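Local structure of putative 4-Hydroxy-2-oxoglutarate aldolase / 2-dehydro-3-deoxyphosphogluconate aldolase (Yersinia enterocolitica, 3LM7) at residues A[236-239]-A[240-244]. The protein is a putative aldolase of a family in the TIM-barrel clan, its exact role not established here. Numbering follows the deposited sequence.
Sequences DVKT and LLDIV
Lys238 and Asp242, one turn apart on helix 234-247, form an i/i+4 salt bridge on the outer face of this C-terminal helix, which belongs to the helical layer around the parallel strands of a TIM-barrel fold. Lys238 NZ lies 2.8 Å from Asp242 OD2 and is received on the syn lone pair, the side facing the other carboxylate oxygen. The lysine chain starts with CG anti to its backbone N (chi1 -157°), bends at chi2 and then runs extended, which carries the end of the chain obliquely across the carboxylate, CD coming within 3.4 Å of Asp242 OD2. Ammonium and aliphatic chain thus meet the same oxygen. The exposed position of Lys238 suggests that solvent weakens the attraction.

The backbone beneath the pair is regular alpha helix. Asp242 N donates to Lys238 O at 2.9 Å, so the two residues are tied through main chain as well as side chains. Leu241 N bonds to Val237 O in an almost straight line, with an N-H...O angle of 177°. Thr239 O accepts a hydrogen bond from Ile243 N at 3.1 Å, and Ile243 CG1 packs 3.4 Å from that oxygen.

Away from the charged pair, Leu240 packs on Leu17 of strand 17-20 and on Phe201, where Ile243 and Val244 also rest, joining this helix to the first strand and to helix 201-211. Two other polar side chains of the helix reach partners earlier in the chain: Asp236 OD2 forms a salt bridge with Arg233, and Thr239 OG1 hydrogen-bonds to Glu235 O.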
loop_
_atom_site.group_PDB
_atom_site.type_symbol
_atom_site.label_atom_id
_atom_site.label_comp_id
_atom_site.label_asym_id
_atom_site.label_seq_id
_atom_site.Cartn_x
_atom_site.Cartn_y
_atom_site.Cartn_z
ATOM N N ASP A 236 0.791 -28.041 -4.230
ATOM C CA ASP A 236 1.852 -27.138 -3.724
ATOM C C ASP A 236 1.350 -25.665 -3.745
ATOM O O ASP A 236 1.706 -24.854 -2.913
ATOM C CB ASP A 236 3.148 -27.294 -4.528
ATOM C CG ASP A 236 3.894 -28.622 -4.238
ATOM O OD1 ASP A 236 3.382 -29.441 -3.447
ATOM O OD2 ASP A 236 4.968 -28.831 -4.838
ATOM N N VAL A 237 0.538 -25.332 -4.732
ATOM C CA VAL A 237 -0.030 -24.003 -4.797
ATOM C C VAL A 237 -1.015 -23.836 -3.640
ATOM O O VAL A 237 -1.069 -22.790 -2.968
ATOM C CB VAL A 237 -0.698 -23.788 -6.210
ATOM C CG1 VAL A 237 -1.551 -22.553 -6.241
ATOM C CG2 VAL A 237 0.361 -23.720 -7.275
ATOM N N LYS A 238 -1.831 -24.854 -3.385
ATOM C CA LYS A 238 -2.727 -24.751 -2.180
ATOM C C LYS A 238 -1.934 -24.551 -0.858
ATOM O O LYS A 238 -2.368 -23.768 0.017
ATOM C CB LYS A 238 -3.659 -25.964 -2.123
ATOM C CG LYS A 238 -4.902 -25.713 -1.329
ATOM C CD LYS A 238 -4.731 -26.231 0.020
ATOM C CE LYS A 238 -6.093 -26.232 0.758
ATOM N NZ LYS A 238 -5.786 -26.783 2.131
ATOM N N THR A 239 -0.809 -25.264 -0.693
ATOM C CA THR A 239 0.001 -25.173 0.521
ATOM C C THR A 239 0.530 -23.711 0.636
ATOM O O THR A 239 0.556 -23.098 1.724
ATOM C CB THR A 239 1.223 -26.162 0.454
ATOM O OG1 THR A 239 0.729 -27.504 0.420
ATOM C CG2 THR A 239 2.153 -26.020 1.638
ATOM N N LEU A 240 0.962 -23.160 -0.498
ATOM C CA LEU A 240 1.365 -21.732 -0.524
ATOM C C LEU A 240 0.243 -20.778 -0.154
ATOM O O LEU A 240 0.406 -19.914 0.723
ATOM C CB LEU A 240 1.932 -21.360 -1.905
ATOM C CG LEU A 240 3.234 -22.095 -2.190
ATOM C CD1 LEU A 240 3.589 -22.022 -3.745
ATOM C CD2 LEU A 240 4.443 -21.660 -1.312
ATOM N N LEU A 241 -0.906 -20.911 -0.829
ATOM C CA LEU A 241 -2.082 -20.129 -0.437
ATOM C C LEU A 241 -2.351 -20.166 1.086
ATOM O O LEU A 241 -2.563 -19.112 1.730
ATOM C CB LEU A 241 -3.329 -20.618 -1.199
ATOM C CG LEU A 241 -4.555 -19.707 -1.017
ATOM C CD1 LEU A 241 -4.312 -18.205 -1.428
ATOM C CD2 LEU A 241 -5.799 -20.339 -1.727
ATOM N N ASP A 242 -2.411 -21.382 1.671
ATOM C CA ASP A 242 -2.670 -21.491 3.089
ATOM C C ASP A 242 -1.645 -20.694 3.931
ATOM O O ASP A 242 -2.023 -20.074 4.933
ATOM C CB ASP A 242 -2.665 -22.963 3.542
ATOM C CG ASP A 242 -3.866 -23.746 3.042
ATOM O OD1 ASP A 242 -4.823 -23.119 2.603
ATOM O OD2 ASP A 242 -3.813 -25.003 3.045
ATOM N N ILE A 243 -0.358 -20.714 3.566
ATOM C CA ILE A 243 0.626 -19.872 4.292
ATOM C C ILE A 243 0.274 -18.374 4.134
ATOM O O ILE A 243 0.280 -17.568 5.106
ATOM C CB ILE A 243 2.079 -20.133 3.754
ATOM C CG1 ILE A 243 2.498 -21.571 4.121
ATOM C CG2 ILE A 243 3.091 -19.105 4.338
ATOM C CD1 ILE A 243 3.775 -22.040 3.395
ATOM N N VAL A 244 -0.054 -17.989 2.901
ATOM C CA VAL A 244 -0.411 -16.590 2.648
ATOM C C VAL A 244 -1.598 -16.190 3.577
ATOM O O VAL A 244 -1.554 -15.159 4.290
ATOM C CB VAL A 244 -0.768 -16.372 1.181
ATOM C CG1 VAL A 244 -1.368 -14.958 0.986
ATOM C CG2 VAL A 244 0.549 -16.600 0.248
#